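Local coordinates for type I modular polyketide synthase (PDB 6IYR), which probably loads an acyl extender unit, apparently malonyl, from coenzyme A onto module 8 of the synthase that builds the polyether salinomycin, at residues A[281-293]-A[402-414]. Residues are numbered along the deposited sequence; the frame is centred on the assembly and turned at random.
Sequences LASVNGPQSTVVS and VLTVGVQETIDAV
Glu-409 reaches from helix 404-414 to the tip of the hairpin formed by strands 281-286 and 289-293, where its OE1 accepts the backbone N-H of Gln-288 (2.9 Å, N-H...O angle 154°). The donor stands above the carboxylate plane, 59° out of it. With CG anti to the backbone N (chi1 -178°) and the chain extended beyond it, the glutamate reaches the turn, running past the Pro-287 side chain in the opposite direction, CG 3.7 Å from Pro-287 CD. Ser-289 CB also packs closely on OE1 (3.1 Å). The two backbones come nearest at a pair of glycines: the CA atoms of Gly-286, in a classic beta bulge with Asn-285 opposite Ser-289, and Gly-406 are 4.9 Å apart, an approach the lack of side chains allows. Thr-410 CB lies 3.9 Å from Pro-287 CD. Farther along the helix the contact thins toward solvent, to Pro-287 CG against Ala-413 CB (3.9 Å), while Gln-288, bent at chi2, carries its amide off from the helix. At the buried end Leu-403, the N-cap residue, brings CD2 to 4.3 Å from CG of Asn-285, whose OD1 hydrogen-bonds His-219 of the GHSQG sequence, probably the nucleophile elbow. The contact thus joins the ferredoxin-like small subdomain, as in related acyltransferases, to the large alpha/beta-hydrolase-like one, where the helix lies against strand 419-421 and helix 379-388 touches Pro-287 and Thr-410.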
loop_
_atom_site.group_PDB
_atom_site.type_symbol
_atom_site.label_atom_id
_atom_site.label_comp_id
_atom_site.label_asym_id
_atom_site.label_seq_id
_atom_site.Cartn_x
_atom_site.Cartn_y
_atom_site.Cartn_z
ATOM N N LEU A 281 -13.470 6.464 -18.274
ATOM C CA LEU A 281 -13.450 6.367 -16.817
ATOM C C LEU A 281 -12.425 5.324 -16.368
ATOM O O LEU A 281 -12.597 4.118 -16.570
ATOM C CB LEU A 281 -14.840 6.030 -16.279
ATOM C CG LEU A 281 -14.855 6.007 -14.735
ATOM C CD1 LEU A 281 -14.391 7.311 -14.112
ATOM C CD2 LEU A 281 -16.262 5.685 -14.286
ATOM N N ALA A 282 -11.268 5.783 -15.922
ATOM C CA ALA A 282 -10.174 4.851 -15.659
ATOM C C ALA A 282 -10.269 4.243 -14.259
ATOM O O ALA A 282 -10.019 3.045 -14.083
ATOM C CB ALA A 282 -8.844 5.524 -15.859
ATOM N N SER A 283 -10.681 5.022 -13.264
ATOM C CA SER A 283 -10.745 4.444 -11.932
ATOM C C SER A 283 -11.739 5.177 -11.085
ATOM O O SER A 283 -11.934 6.381 -11.248
ATOM C CB SER A 283 -9.332 4.405 -11.293
ATOM O OG SER A 283 -8.944 5.649 -10.788
ATOM N N VAL A 284 -12.439 4.421 -10.253
ATOM C CA VAL A 284 -13.291 4.991 -9.221
ATOM C C VAL A 284 -12.720 4.634 -7.866
ATOM O O VAL A 284 -12.779 3.471 -7.455
ATOM C CB VAL A 284 -14.708 4.423 -9.308
ATOM C CG1 VAL A 284 -15.627 5.061 -8.264
ATOM C CG2 VAL A 284 -15.250 4.632 -10.712
ATOM N N ASN A 285 -12.193 5.644 -7.181
ATOM C CA ASN A 285 -11.411 5.460 -5.980
ATOM C C ASN A 285 -12.121 5.821 -4.681
ATOM O O ASN A 285 -11.627 5.499 -3.620
ATOM C CB ASN A 285 -10.129 6.229 -6.100
ATOM C CG ASN A 285 -9.322 5.766 -7.276
ATOM O OD1 ASN A 285 -9.424 4.629 -7.683
ATOM N ND2 ASN A 285 -8.664 6.679 -7.928
ATOM N N GLY A 286 -13.275 6.481 -4.778
ATOM C CA GLY A 286 -14.047 6.901 -3.610
ATOM C C GLY A 286 -15.330 7.551 -4.094
ATOM O O GLY A 286 -15.460 7.837 -5.270
ATOM N N PRO A 287 -16.303 7.746 -3.211
ATOM C CA PRO A 287 -17.586 8.303 -3.647
ATOM C C PRO A 287 -17.492 9.676 -4.334
ATOM O O PRO A 287 -18.403 10.050 -5.055
ATOM C CB PRO A 287 -18.392 8.418 -2.335
ATOM C CG PRO A 287 -17.385 8.373 -1.243
ATOM C CD PRO A 287 -16.227 7.577 -1.749
ATOM N N GLN A 288 -16.412 10.419 -4.113
ATOM C CA GLN A 288 -16.194 11.705 -4.812
ATOM C C GLN A 288 -14.806 11.804 -5.420
ATOM O O GLN A 288 -14.205 12.880 -5.471
ATOM C CB GLN A 288 -16.375 12.858 -3.840
ATOM C CG GLN A 288 -17.795 12.998 -3.337
ATOM C CD GLN A 288 -18.617 13.922 -4.202
ATOM O OE1 GLN A 288 -19.696 13.555 -4.663
ATOM N NE2 GLN A 288 -18.095 15.120 -4.457
ATOM N N SER A 289 -14.325 10.686 -5.948
ATOM C CA SER A 289 -12.956 10.607 -6.307
ATOM C C SER A 289 -12.740 9.629 -7.470
ATOM O O SER A 289 -12.898 8.417 -7.312
ATOM C CB SER A 289 -12.206 10.237 -5.027
ATOM O OG SER A 289 -10.866 10.039 -5.313
ATOM N N THR A 290 -12.486 10.167 -8.666
ATOM C CA THR A 290 -12.398 9.368 -9.872
ATOM C C THR A 290 -11.220 9.842 -10.699
ATOM O O THR A 290 -10.699 10.939 -10.475
ATOM C CB THR A 290 -13.630 9.530 -10.770
ATOM O OG1 THR A 290 -13.571 10.825 -11.368
ATOM C CG2 THR A 290 -14.913 9.414 -9.993
ATOM N N VAL A 291 -10.765 8.975 -11.595
ATOM C CA VAL A 291 -9.672 9.282 -12.506
ATOM C C VAL A 291 -10.168 9.023 -13.934
ATOM O O VAL A 291 -10.796 7.987 -14.216
ATOM C CB VAL A 291 -8.391 8.476 -12.171
ATOM C CG1 VAL A 291 -7.292 8.775 -13.182
ATOM C CG2 VAL A 291 -7.879 8.814 -10.768
ATOM N N VAL A 292 -9.933 9.998 -14.805
ATOM C CA VAL A 292 -10.263 9.892 -16.205
ATOM C C VAL A 292 -9.029 9.861 -17.064
ATOM O O VAL A 292 -8.085 10.623 -16.851
ATOM C CB VAL A 292 -11.136 11.095 -16.613
ATOM C CG1 VAL A 292 -11.363 11.166 -18.107
ATOM C CG2 VAL A 292 -12.434 11.034 -15.863
ATOM N N SER A 293 -8.994 8.949 -18.024
ATOM C CA SER A 293 -7.826 8.836 -18.881
ATOM C C SER A 293 -8.203 9.191 -20.305
ATOM O O SER A 293 -9.349 9.033 -20.665
ATOM C CB SER A 293 -7.262 7.413 -18.855
ATOM O OG SER A 293 -8.099 6.471 -19.499
ATOM N N VAL A 402 -1.041 6.355 -1.453
ATOM C CA VAL A 402 -1.706 7.024 -2.560
ATOM C C VAL A 402 -3.176 6.650 -2.655
ATOM O O VAL A 402 -3.904 7.217 -3.417
ATOM C CB VAL A 402 -1.017 6.725 -3.903
ATOM C CG1 VAL A 402 0.407 7.247 -3.906
ATOM C CG2 VAL A 402 -1.000 5.232 -4.191
ATOM N N LEU A 403 -3.643 5.751 -1.825
ATOM C CA LEU A 403 -5.021 5.300 -1.880
ATOM C C LEU A 403 -5.660 5.327 -0.535
ATOM O O LEU A 403 -6.801 4.930 -0.317
ATOM C CB LEU A 403 -5.081 3.876 -2.439
ATOM C CG LEU A 403 -5.012 3.808 -3.972
ATOM C CD1 LEU A 403 -5.025 2.360 -4.448
ATOM C CD2 LEU A 403 -6.190 4.567 -4.534
ATOM N N THR A 404 -4.901 5.848 0.394
ATOM C CA THR A 404 -5.326 5.953 1.751
ATOM C C THR A 404 -6.378 7.065 1.881
ATOM O O THR A 404 -7.426 6.850 2.485
ATOM C CB THR A 404 -4.005 6.142 2.494
ATOM O OG1 THR A 404 -3.958 5.370 3.687
ATOM C CG2 THR A 404 -3.612 7.541 2.609
ATOM N N VAL A 405 -6.282 8.095 1.038
ATOM C CA VAL A 405 -7.317 9.151 1.009
ATOM C C VAL A 405 -8.646 8.627 0.465
ATOM O O VAL A 405 -9.723 8.985 0.950
ATOM C CB VAL A 405 -6.865 10.345 0.151
ATOM C CG1 VAL A 405 -8.008 11.339 -0.046
ATOM C CG2 VAL A 405 -5.667 11.015 0.818
ATOM N N GLY A 406 -8.579 7.814 -0.587
ATOM C CA GLY A 406 -9.793 7.267 -1.183
ATOM C C GLY A 406 -10.457 6.205 -0.322
ATOM O O GLY A 406 -11.683 6.137 -0.229
ATOM N N VAL A 407 -9.658 5.383 0.342
ATOM C CA VAL A 407 -10.261 4.433 1.309
ATOM C C VAL A 407 -10.953 5.216 2.431
ATOM O O VAL A 407 -12.107 4.949 2.785
ATOM C CB VAL A 407 -9.212 3.467 1.888
ATOM C CG1 VAL A 407 -9.835 2.521 2.942
ATOM C CG2 VAL A 407 -8.535 2.682 0.772
ATOM N N GLN A 408 -10.270 6.238 2.943
ATOM C CA GLN A 408 -10.814 7.023 4.052
ATOM C C GLN A 408 -12.103 7.728 3.666
ATOM O O GLN A 408 -13.075 7.755 4.443
ATOM C CB GLN A 408 -9.782 8.070 4.503
ATOM C CG GLN A 408 -10.198 8.816 5.765
ATOM C CD GLN A 408 -10.289 7.899 6.977
ATOM O OE1 GLN A 408 -11.383 7.591 7.470
ATOM N NE2 GLN A 408 -9.160 7.365 7.379
ATOM N N GLU A 409 -12.164 8.194 2.421
ATOM C CA GLU A 409 -13.372 8.836 1.913
ATOM C C GLU A 409 -14.537 7.849 1.847
ATOM O O GLU A 409 -15.692 8.202 2.122
ATOM C CB GLU A 409 -13.077 9.437 0.519
ATOM C CG GLU A 409 -14.234 10.186 -0.133
ATOM C CD GLU A 409 -13.853 10.809 -1.481
ATOM O OE1 GLU A 409 -13.985 10.158 -2.545
ATOM O OE2 GLU A 409 -13.478 11.987 -1.482
ATOM N N THR A 410 -14.279 6.598 1.462
ATOM C CA THR A 410 -15.392 5.659 1.435
ATOM C C THR A 410 -15.797 5.149 2.822
ATOM O O THR A 410 -16.990 5.031 3.105
ATOM C CB THR A 410 -15.272 4.521 0.410
ATOM O OG1 THR A 410 -15.292 3.251 1.058
ATOM C CG2 THR A 410 -14.126 4.689 -0.475
ATOM N N ILE A 411 -14.815 4.918 3.686
ATOM C CA ILE A 411 -15.073 4.637 5.112
ATOM C C ILE A 411 -15.961 5.721 5.681
ATOM O O ILE A 411 -16.946 5.432 6.353
ATOM C CB ILE A 411 -13.761 4.614 5.939
ATOM C CG1 ILE A 411 -12.923 3.423 5.533
ATOM C CG2 ILE A 411 -14.045 4.595 7.451
ATOM C CD1 ILE A 411 -11.590 3.316 6.224
ATOM N N ASP A 412 -15.606 6.976 5.449
ATOM C CA ASP A 412 -16.375 8.077 6.022
ATOM C C ASP A 412 -17.790 8.102 5.490
ATOM O O ASP A 412 -18.709 8.468 6.204
ATOM C CB ASP A 412 -15.716 9.446 5.760
ATOM C CG ASP A 412 -14.427 9.647 6.561
ATOM O OD1 ASP A 412 -14.132 8.804 7.415
ATOM O OD2 ASP A 412 -13.629 10.564 6.235
ATOM N N ALA A 413 -17.978 7.836 4.212
ATOM C CA ALA A 413 -19.309 7.984 3.660
ATOM C C ALA A 413 -20.163 6.805 4.107
ATOM O O ALA A 413 -21.363 6.904 4.206
ATOM C CB ALA A 413 -19.254 8.053 2.148
ATOM N N VAL A 414 -19.553 5.649 4.294
ATOM C CA VAL A 414 -20.308 4.507 4.779
ATOM C C VAL A 414 -20.613 4.657 6.271
ATOM O O VAL A 414 -21.516 4.028 6.791
ATOM C CB VAL A 414 -19.523 3.211 4.554
ATOM C CG1 VAL A 414 -20.223 2.045 5.231
ATOM C CG2 VAL A 414 -19.397 2.945 3.063
#